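Local coordinates for protein Maltose/maltodextrin transport permease homologue (Bdellovibrio bacteriovorus HD100, PDB 6FFL) that binds maltotriose through its MalE solute-binding domain, the part present here, and probably takes part in maltose and maltodextrin uptake as a fusion with the transporter subunit MalF, at residues Q6-M11 / S57-V62; H115-Y120 / W236-Y241; V158-E163 / C214-A219. One frame throughout, in Å; residues are numbered along the deposited sequence. Where two conformers were deposited one is given.

Contact 1 of 3, residues Q6-M11 / S57-V62; sequences QIWHQM and SGPELV. With GLC (alpha-D-glucopyranose), chain B.
The indole of W8 carries the pyrrolidine of P59 on one face, with P59 CG 3.5 Å from the centroid of the five-membered ring of W8 and P59 CD above the joined rings. This CH-pi contact, the two side chains crossing near a right angle, flanks a parallel beta pair in one lobe of the solute-binding fold. R40 adds a cation-pi contact to the same indole. Proline suits its place because its ring is compact, apolar and rigid. G58 before it has a positive phi of 94°, a region readily open to glycine.

The ladder is carried by the backbone. L61 N donates to Q6 O at 3.1 Å, and W8 N donates to L61 O at 3.0 Å. I7 and L61 point to one face of the sheet, CB to CB 4.1 Å apart, where L274 and the helix 281-294 cover L61; W8 and V62 point to the other. Just before the bridged residues, E60 takes over the pairing with its side chain: bent at chi2 (86°), it brings OE1 to 2.8 Å from Q6 N, which meets the carboxylate from above its plane.

Beyond the paired residues the strand 4-9 runs out into the sugar site. There the imidazole of H9 accepts a hydrogen bond from M11 N at its edge, in the ring plane, with ND1 as acceptor, which ties the loop after the strand back to H9. Q10 O in turn receives two hydroxyls of the chain B glucose, O2 at 2.7 Å and O1 at 3.2 Å.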
# COMPACT_ATOMS: atom_id res chain seq x y z
N GLN A 6 -14.94 14.73 11.37
CA GLN A 6 -14.58 13.32 11.33
C GLN A 6 -13.50 13.05 10.29
O GLN A 6 -13.52 13.63 9.21
CB GLN A 6 -15.79 12.45 10.96
CG GLN A 6 -16.92 12.35 11.97
CD GLN A 6 -17.81 11.15 11.67
OE1 GLN A 6 -17.60 10.06 12.20
NE2 GLN A 6 -18.78 11.34 10.78
N ILE A 7 -12.59 12.13 10.61
CA ILE A 7 -11.66 11.60 9.62
C ILE A 7 -11.75 10.08 9.66
O ILE A 7 -11.57 9.47 10.72
CB ILE A 7 -10.21 12.07 9.85
CG1 ILE A 7 -9.26 11.32 8.91
CG2 ILE A 7 -9.81 11.90 11.31
CD1 ILE A 7 -7.79 11.54 9.23
N TRP A 8 -12.06 9.47 8.52
CA TRP A 8 -11.99 8.02 8.37
C TRP A 8 -10.70 7.69 7.63
O TRP A 8 -10.41 8.29 6.59
CB TRP A 8 -13.17 7.45 7.58
CG TRP A 8 -14.49 7.55 8.26
CD1 TRP A 8 -14.77 8.13 9.47
CD2 TRP A 8 -15.74 7.09 7.73
NE1 TRP A 8 -16.13 8.06 9.73
CE2 TRP A 8 -16.74 7.41 8.68
CE3 TRP A 8 -16.11 6.42 6.56
CZ2 TRP A 8 -18.08 7.09 8.49
CZ3 TRP A 8 -17.45 6.10 6.37
CH2 TRP A 8 -18.41 6.44 7.33
N HIS A 9 -9.92 6.75 8.17
CA HIS A 9 -8.61 6.44 7.61
C HIS A 9 -8.35 4.94 7.71
O HIS A 9 -9.07 4.21 8.41
CB HIS A 9 -7.52 7.20 8.34
CG HIS A 9 -7.42 6.82 9.78
ND1 HIS A 9 -6.72 5.71 10.20
CD2 HIS A 9 -7.99 7.35 10.88
CE1 HIS A 9 -6.83 5.60 11.51
NE2 HIS A 9 -7.59 6.58 11.95
N GLN A 10 -7.29 4.49 7.05
CA GLN A 10 -6.89 3.08 7.09
C GLN A 10 -5.47 2.92 7.64
O GLN A 10 -4.72 2.03 7.23
CB GLN A 10 -7.04 2.43 5.71
CG GLN A 10 -6.52 3.24 4.50
CD GLN A 10 -5.01 3.37 4.51
OE1 GLN A 10 -4.47 4.32 5.10
NE2 GLN A 10 -4.32 2.42 3.89
N MET A 11 -5.10 3.75 8.62
CA MET A 11 -3.74 3.76 9.16
C MET A 11 -3.49 2.61 10.13
O MET A 11 -4.23 2.43 11.10
CB MET A 11 -3.46 5.08 9.89
CG MET A 11 -3.43 6.29 8.99
SD MET A 11 -2.80 7.71 9.91
CE MET A 11 -3.23 9.03 8.78
N SER A 57 -23.98 11.51 3.46
CA SER A 57 -23.27 11.77 4.70
C SER A 57 -21.78 11.47 4.55
O SER A 57 -21.16 11.82 3.55
CB SER A 57 -23.87 10.93 5.83
OG SER A 57 -23.33 11.30 7.09
N GLY A 58 -21.21 10.80 5.56
CA GLY A 58 -19.80 10.46 5.54
C GLY A 58 -18.94 11.49 6.26
O GLY A 58 -19.39 12.59 6.59
N PRO A 59 -17.68 11.14 6.49
CA PRO A 59 -16.78 12.04 7.21
C PRO A 59 -16.32 13.20 6.34
O PRO A 59 -16.27 13.10 5.11
CB PRO A 59 -15.60 11.13 7.55
CG PRO A 59 -15.53 10.22 6.36
CD PRO A 59 -16.98 9.94 6.00
N GLU A 60 -15.93 14.29 7.00
CA GLU A 60 -15.39 15.45 6.29
C GLU A 60 -14.09 15.09 5.56
O GLU A 60 -13.85 15.55 4.44
CB GLU A 60 -15.16 16.61 7.25
CG GLU A 60 -16.43 17.36 7.69
CD GLU A 60 -17.13 16.71 8.89
OE1 GLU A 60 -16.64 15.67 9.38
OE2 GLU A 60 -18.17 17.23 9.33
N LEU A 61 -13.25 14.29 6.19
CA LEU A 61 -11.97 13.89 5.63
C LEU A 61 -11.89 12.38 5.53
O LEU A 61 -12.31 11.67 6.45
CB LEU A 61 -10.80 14.41 6.48
CG LEU A 61 -10.38 15.86 6.23
CD1 LEU A 61 -9.55 16.38 7.39
CD2 LEU A 61 -9.60 15.96 4.92
N VAL A 62 -11.35 11.88 4.42
CA VAL A 62 -11.09 10.45 4.24
C VAL A 62 -9.64 10.30 3.78
O VAL A 62 -9.15 11.10 2.98
CB VAL A 62 -12.09 9.80 3.25
CG1 VAL A 62 -12.03 10.46 1.86
CG2 VAL A 62 -11.85 8.30 3.16
C1 GLC B . -2.25 -1.12 7.10
C2 GLC B . -1.70 0.10 6.35
C3 GLC B . -2.18 0.12 4.91
C4 GLC B . -1.92 -1.22 4.22
C5 GLC B . -2.50 -2.37 5.06
C6 GLC B . -2.13 -3.73 4.46
O1 GLC B . -3.66 -0.99 7.26
O2 GLC B . -2.16 1.31 6.97
O3 GLC B . -1.52 1.21 4.22
O4 GLC B . -2.53 -1.17 2.91
O5 GLC B . -1.96 -2.34 6.39
O6 GLC B . -2.81 -4.78 5.17
O HOH W 1 -19.17 13.70 9.92

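Contact 2 of 3, residues H115-Y120 / W236-Y241; sequences HLMLLY and WSWGDY. With GLC (alpha-D-glucopyranose), chain C; GLC (alpha-D-glucopyranose), chain B.
W236 is an aromatic platform of the maltotriose site, and L116 touches the six-membered end of its indole. Two glucose units lie over one face of W236: C4 of the chain B sugar stands above the ring centre, while C1 of the chain C sugar comes to 3.5 Å from W236 CH2, nearer the rim. A broad, flat indole suits the apolar carbons of a pyranose. L116 CD2 makes its approach obliquely, 3.7 Å from W236 CH2. At the five-membered end, W236 NE1 is hydrogen-bonded to Y216 OH, which helps to fix the rotation of the ring.

Two residues further on, W238 turns its ring edge to the strand. M117 SD lies in the plane of that indole, a Met-aromatic contact, 3.4 Å from W238 NE1 in a weak N-H...S bond bent to 143°. Methionine suits this place, because a soft, polarisable thioether can lie against a ring edge and accept a weak N-H...S bond. Bent at chi3 (75°), the M117 chain also lays its CE methyl over a face of the H115 ring, whose NE2 is bonded to S331.

L119 fills the angle between two rings. Its CD2 is 3.9 Å from Y241 CD2 and 4.2 Å from W238 CD1, the latter at the indole edge; Y241 OH is held by N233. A branched aliphatic chain can touch both aromatics at once.

The strand 116-121 pairs with 228-234 and 248-251 on its two sides. Soon after 228-234 the chain reaches W236 and then the helix 238-243, which packs on 116-121 while I334 of the helix 328-335 touches M117.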
# COMPACT_ATOMS: atom_id res chain seq x y z
N HIS A 115 5.13 1.31 -0.97
CA HIS A 115 5.77 0.34 -1.85
C HIS A 115 6.14 -0.92 -1.08
O HIS A 115 6.56 -0.85 0.08
CB HIS A 115 7.01 0.95 -2.51
CG HIS A 115 7.98 1.55 -1.54
ND1 HIS A 115 7.64 2.56 -0.66
CD2 HIS A 115 9.30 1.31 -1.33
CE1 HIS A 115 8.70 2.91 0.05
NE2 HIS A 115 9.72 2.16 -0.34
N LEU A 116 6.02 -2.06 -1.75
CA LEU A 116 6.42 -3.34 -1.19
C LEU A 116 7.91 -3.60 -1.39
O LEU A 116 8.53 -3.12 -2.35
CB LEU A 116 5.63 -4.47 -1.83
CG LEU A 116 4.14 -4.44 -1.55
CD1 LEU A 116 3.45 -5.50 -2.41
CD2 LEU A 116 3.86 -4.66 -0.07
N MET A 117 8.48 -4.39 -0.49
CA MET A 117 9.90 -4.69 -0.54
C MET A 117 10.12 -6.01 0.20
O MET A 117 9.20 -6.53 0.83
CB MET A 117 10.72 -3.57 0.09
CG MET A 117 10.59 -3.51 1.60
SD MET A 117 10.79 -1.85 2.28
CE MET A 117 9.22 -1.09 1.81
N LEU A 118 11.34 -6.53 0.11
CA LEU A 118 11.74 -7.66 0.95
C LEU A 118 12.25 -7.12 2.28
O LEU A 118 13.01 -6.15 2.31
CB LEU A 118 12.82 -8.50 0.26
CG LEU A 118 13.16 -9.83 0.95
CD1 LEU A 118 12.07 -10.84 0.66
CD2 LEU A 118 14.53 -10.35 0.50
N LEU A 119 11.77 -7.70 3.38
CA LEU A 119 12.31 -7.41 4.70
C LEU A 119 12.91 -8.71 5.20
O LEU A 119 12.39 -9.79 4.92
CB LEU A 119 11.23 -6.92 5.69
CG LEU A 119 10.50 -5.62 5.31
CD1 LEU A 119 9.29 -5.90 4.42
CD2 LEU A 119 10.08 -4.89 6.59
N TYR A 120 14.01 -8.61 5.94
CA TYR A 120 14.64 -9.82 6.44
C TYR A 120 15.08 -9.59 7.87
O TYR A 120 15.51 -8.49 8.23
CB TYR A 120 15.84 -10.25 5.57
CG TYR A 120 16.91 -9.20 5.32
CD1 TYR A 120 16.79 -8.28 4.29
CD2 TYR A 120 18.06 -9.16 6.11
CE1 TYR A 120 17.78 -7.32 4.05
CE2 TYR A 120 19.05 -8.21 5.88
CZ TYR A 120 18.90 -7.30 4.86
OH TYR A 120 19.88 -6.36 4.63
N TRP A 236 4.67 1.10 5.22
CA TRP A 236 3.79 1.37 6.35
C TRP A 236 4.10 0.48 7.55
O TRP A 236 3.66 0.79 8.66
CB TRP A 236 2.32 1.14 5.96
CG TRP A 236 2.08 -0.26 5.46
CD1 TRP A 236 1.90 -1.39 6.21
CD2 TRP A 236 2.05 -0.69 4.08
NE1 TRP A 236 1.75 -2.49 5.39
CE2 TRP A 236 1.83 -2.09 4.09
CE3 TRP A 236 2.17 -0.03 2.86
CZ2 TRP A 236 1.73 -2.83 2.90
CZ3 TRP A 236 2.08 -0.77 1.67
CH2 TRP A 236 1.87 -2.16 1.71
N SER A 237 4.84 -0.62 7.35
CA SER A 237 5.06 -1.58 8.41
C SER A 237 6.35 -1.35 9.18
O SER A 237 6.55 -1.98 10.23
CB SER A 237 5.06 -3.01 7.84
OG SER A 237 6.21 -3.24 7.02
N TRP A 238 7.22 -0.44 8.72
CA TRP A 238 8.52 -0.26 9.35
C TRP A 238 8.38 0.11 10.82
O TRP A 238 9.08 -0.43 11.69
CB TRP A 238 9.30 0.84 8.64
CG TRP A 238 9.72 0.52 7.23
CD1 TRP A 238 9.80 -0.72 6.64
CD2 TRP A 238 10.15 1.46 6.25
NE1 TRP A 238 10.24 -0.59 5.34
CE2 TRP A 238 10.48 0.74 5.09
CE3 TRP A 238 10.29 2.85 6.25
CZ2 TRP A 238 10.92 1.37 3.92
CZ3 TRP A 238 10.74 3.47 5.09
CH2 TRP A 238 11.05 2.73 3.94
N GLY A 239 7.49 1.06 11.12
CA GLY A 239 7.38 1.54 12.49
C GLY A 239 6.99 0.45 13.45
O GLY A 239 7.53 0.36 14.56
N ASP A 240 6.08 -0.42 13.04
CA ASP A 240 5.62 -1.46 13.94
C ASP A 240 6.66 -2.56 14.14
O ASP A 240 6.74 -3.13 15.23
CB ASP A 240 4.29 -2.02 13.44
CG ASP A 240 3.13 -1.11 13.82
OD1 ASP A 240 2.91 -0.90 15.04
OD2 ASP A 240 2.47 -0.55 12.94
N TYR A 241 7.50 -2.84 13.13
CA TYR A 241 8.58 -3.80 13.37
C TYR A 241 9.66 -3.20 14.26
O TYR A 241 10.23 -3.92 15.09
CB TYR A 241 9.18 -4.30 12.05
CG TYR A 241 8.14 -5.05 11.23
CD1 TYR A 241 7.29 -5.96 11.83
CD2 TYR A 241 8.00 -4.81 9.87
CE1 TYR A 241 6.31 -6.62 11.10
CE2 TYR A 241 7.03 -5.46 9.13
CZ TYR A 241 6.19 -6.36 9.75
OH TYR A 241 5.22 -7.00 9.02
C1 GLC C . -1.57 -1.46 1.92
C2 GLC C . -1.50 -0.35 0.88
C3 GLC C . -2.73 -0.30 -0.01
C4 GLC C . -2.97 -1.69 -0.58
C5 GLC C . -3.11 -2.69 0.57
C6 GLC C . -3.36 -4.11 0.04
O2 GLC C . -1.32 0.89 1.57
O3 GLC C . -2.49 0.63 -1.08
O4 GLC C . -4.17 -1.70 -1.33
O5 GLC C . -1.89 -2.70 1.30
O6 GLC C . -3.84 -4.95 1.11
C1 GLC B . -2.25 -1.12 7.10
C2 GLC B . -1.70 0.10 6.35
C3 GLC B . -2.18 0.12 4.91
C4 GLC B . -1.92 -1.22 4.22
C5 GLC B . -2.50 -2.37 5.06
C6 GLC B . -2.13 -3.73 4.46
O1 GLC B . -3.66 -0.99 7.26
O2 GLC B . -2.16 1.31 6.97
O3 GLC B . -1.52 1.21 4.22
O4 GLC B . -2.53 -1.17 2.91
O5 GLC B . -1.96 -2.34 6.39
O6 GLC B . -2.81 -4.78 5.17

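Contact 3 of 3, residues V158-E163 / C214-A219; sequences VFNYTE and CDYETA. With GLC (alpha-D-glucopyranose), chain B; GLC (alpha-D-glucopyranose), chain D; GLC (alpha-D-glucopyranose), chain C.
N160 and Y216 meet nearly at a right angle, the amide plane of N160 turned 79° from the phenol ring of Y216. The contact joins a type I turn, N160 to E163, to the first turn of the helix 216-224. A chi1 of -172° swings the N160 amide away from its own backbone N and lays it against the start of that helix, ND2 3.8 Å from Y216 CB. The Y216 ring leads away toward the sugar, and O6 of the chain B glucose sits over one of its faces, 3.3 Å from CD1.

Behind this pair V158, A219 and C214 are small, which suits backbones as close as V158 CA and A219 CA, 5.2 Å apart. V158 CG2 rests on A219 CB at 3.7 Å. C214 points toward 158-163, its SG 3.9 Å from V158 CB and beside the F159 backbone, its CB meeting Y161 CE2 obliquely at 3.9 Å; Y161 passes on to bond P211 O through its hydroxyl. D215 N-caps the helix: its OD1 accepts from both T218 N and T218 OG1, each at 2.8 Å, and is probably also favoured by the partial positive charge of the helix start.

No clear direct hydrogen bond spans the two segments. A water does so instead, giving hydrogens to N160 OD1 and C214 O while accepting from T162 N at 2.7 Å. The turn and the helix start are therefore joined largely by van der Waals packing and a bridging water, and each sends a residue to the ligand: Y216 offers a ring face, and E163 a carboxylate, salt-bridged to R355 and very close to O6 of the chain D glucose.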
# COMPACT_ATOMS: atom_id res chain seq x y z
N VAL A 158 7.24 -15.15 4.31
CA VAL A 158 5.81 -14.94 4.51
C VAL A 158 5.40 -13.66 3.81
O VAL A 158 6.16 -12.68 3.77
CB VAL A 158 5.42 -14.86 6.01
CG1 VAL A 158 5.70 -16.20 6.72
CG2 VAL A 158 6.16 -13.71 6.71
N PHE A 159 4.18 -13.66 3.28
CA PHE A 159 3.54 -12.43 2.84
C PHE A 159 2.09 -12.73 2.51
O PHE A 159 1.66 -13.89 2.42
CB PHE A 159 4.27 -11.74 1.67
CG PHE A 159 4.30 -12.48 0.35
CD1 PHE A 159 4.95 -13.70 0.21
CD2 PHE A 159 3.77 -11.88 -0.79
CE1 PHE A 159 5.01 -14.34 -1.03
CE2 PHE A 159 3.82 -12.50 -2.04
CZ PHE A 159 4.45 -13.74 -2.16
N ASN A 160 1.32 -11.65 2.37
CA ASN A 160 -0.11 -11.71 2.12
C ASN A 160 -0.33 -11.97 0.63
O ASN A 160 -0.87 -11.15 -0.12
CB ASN A 160 -0.77 -10.41 2.57
CG ASN A 160 -2.28 -10.48 2.52
OD1 ASN A 160 -2.87 -11.57 2.49
ND2 ASN A 160 -2.93 -9.32 2.51
N TYR A 161 0.09 -13.16 0.19
CA TYR A 161 0.19 -13.44 -1.23
C TYR A 161 -1.15 -13.68 -1.92
O TYR A 161 -1.18 -13.79 -3.15
CB TYR A 161 1.12 -14.64 -1.46
CG TYR A 161 0.68 -15.94 -0.82
CD1 TYR A 161 -0.33 -16.72 -1.38
CD2 TYR A 161 1.29 -16.41 0.34
CE1 TYR A 161 -0.71 -17.91 -0.81
CE2 TYR A 161 0.90 -17.60 0.92
CZ TYR A 161 -0.09 -18.35 0.35
OH TYR A 161 -0.46 -19.54 0.93
N THR A 162 -2.26 -13.76 -1.18
CA THR A 162 -3.57 -13.81 -1.82
C THR A 162 -4.04 -12.44 -2.30
O THR A 162 -4.91 -12.37 -3.19
CB THR A 162 -4.64 -14.36 -0.86
OG1 THR A 162 -4.74 -13.51 0.28
CG2 THR A 162 -4.31 -15.78 -0.41
N GLU A 163 -3.52 -11.39 -1.71
CA GLU A 163 -3.97 -10.02 -1.97
C GLU A 163 -3.30 -9.50 -3.23
O GLU A 163 -2.08 -9.54 -3.32
CB GLU A 163 -3.62 -9.15 -0.77
CG GLU A 163 -4.16 -7.72 -0.82
CD GLU A 163 -5.66 -7.64 -0.79
OE1 GLU A 163 -6.30 -8.51 -0.15
OE2 GLU A 163 -6.24 -6.71 -1.42
N CYS A 214 -1.82 -17.74 4.78
CA CYS A 214 -0.98 -16.64 5.24
C CYS A 214 -1.68 -15.32 4.87
O CYS A 214 -1.43 -14.77 3.80
CB CYS A 214 0.41 -16.73 4.64
SG CYS A 214 1.63 -15.68 5.42
N ASP A 215 -2.54 -14.84 5.76
CA ASP A 215 -3.14 -13.54 5.55
C ASP A 215 -2.19 -12.46 6.08
O ASP A 215 -1.07 -12.75 6.53
CB ASP A 215 -4.54 -13.47 6.17
CG ASP A 215 -4.55 -13.58 7.69
OD1 ASP A 215 -3.48 -13.54 8.34
OD2 ASP A 215 -5.66 -13.72 8.25
N TYR A 216 -2.61 -11.20 6.02
CA TYR A 216 -1.70 -10.12 6.40
C TYR A 216 -1.24 -10.26 7.84
O TYR A 216 -0.04 -10.18 8.15
CB TYR A 216 -2.33 -8.75 6.18
CG TYR A 216 -1.36 -7.63 6.50
CD1 TYR A 216 -0.53 -7.10 5.52
CD2 TYR A 216 -1.25 -7.13 7.80
CE1 TYR A 216 0.38 -6.08 5.82
CE2 TYR A 216 -0.34 -6.12 8.11
CZ TYR A 216 0.47 -5.61 7.11
OH TYR A 216 1.37 -4.60 7.42
N GLU A 217 -2.19 -10.48 8.76
CA GLU A 217 -1.82 -10.51 10.17
C GLU A 217 -0.96 -11.73 10.49
O GLU A 217 -0.11 -11.66 11.39
CB GLU A 217 -3.06 -10.49 11.06
CG GLU A 217 -2.74 -10.31 12.54
CD GLU A 217 -1.64 -9.27 12.79
OE1 GLU A 217 -1.71 -8.15 12.22
OE2 GLU A 217 -0.71 -9.56 13.58
N THR A 218 -1.17 -12.84 9.79
CA THR A 218 -0.35 -14.02 10.03
C THR A 218 1.10 -13.77 9.63
O THR A 218 2.02 -14.10 10.39
CB THR A 218 -0.93 -15.22 9.27
OG1 THR A 218 -2.21 -15.56 9.84
CG2 THR A 218 0.01 -16.42 9.35
N ALA A 219 1.32 -13.17 8.46
CA ALA A 219 2.69 -12.85 8.04
C ALA A 219 3.31 -11.83 8.99
O ALA A 219 4.48 -11.95 9.37
CB ALA A 219 2.71 -12.33 6.60
C1 GLC B . -2.25 -1.12 7.10
C2 GLC B . -1.70 0.10 6.35
C3 GLC B . -2.18 0.12 4.91
C4 GLC B . -1.92 -1.22 4.22
C5 GLC B . -2.50 -2.37 5.06
C6 GLC B . -2.13 -3.73 4.46
O1 GLC B . -3.66 -0.99 7.26
O2 GLC B . -2.16 1.31 6.97
O3 GLC B . -1.52 1.21 4.22
O4 GLC B . -2.53 -1.17 2.91
O5 GLC B . -1.96 -2.34 6.39
O6 GLC B . -2.81 -4.78 5.17
C1 GLC D . -3.96 -1.62 -2.73
C2 GLC D . -4.93 -0.59 -3.33
C3 GLC D . -6.37 -1.07 -3.11
C4 GLC D . -6.56 -2.45 -3.72
C5 GLC D . -5.53 -3.43 -3.13
C6 GLC D . -5.57 -4.75 -3.89
O2 GLC D . -4.72 0.71 -2.74
O3 GLC D . -7.29 -0.15 -3.74
O4 GLC D . -7.89 -2.91 -3.43
O5 GLC D . -4.22 -2.89 -3.33
O6 GLC D . -4.82 -5.78 -3.21
C1 GLC C . -1.57 -1.46 1.92
C2 GLC C . -1.50 -0.35 0.88
C3 GLC C . -2.73 -0.30 -0.01
C4 GLC C . -2.97 -1.69 -0.58
C5 GLC C . -3.11 -2.69 0.57
C6 GLC C . -3.36 -4.11 0.04
O2 GLC C . -1.32 0.89 1.57
O3 GLC C . -2.49 0.63 -1.08
O4 GLC C . -4.17 -1.70 -1.33
O5 GLC C . -1.89 -2.70 1.30
O6 GLC C . -3.84 -4.95 1.11
O HOH W 2 -2.27 -14.45 1.46

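Overall arrangement
Contact 1 comes first along the chain, in the sheet that holds strands 4-9 and 61-65. Contacts 2 and 3 follow, and both segments of contact 3 fall between the two segments of contact 2: 115-120, then 158-163 and 214-219, then 236-241. Both belong to the other lobe, around the four-stranded sheet that includes 157-158, 228-234 and 116-121. Their centres are about 13 Å apart, and they touch through W236 and Y216. Contact 1 is centred about 25 Å from contact 2 and 26 Å from contact 3, and touches neither. All three meet the chain B glucose, so the bound sugar lies between the two lobes, as ligands do in other periplasmic-type binding proteins.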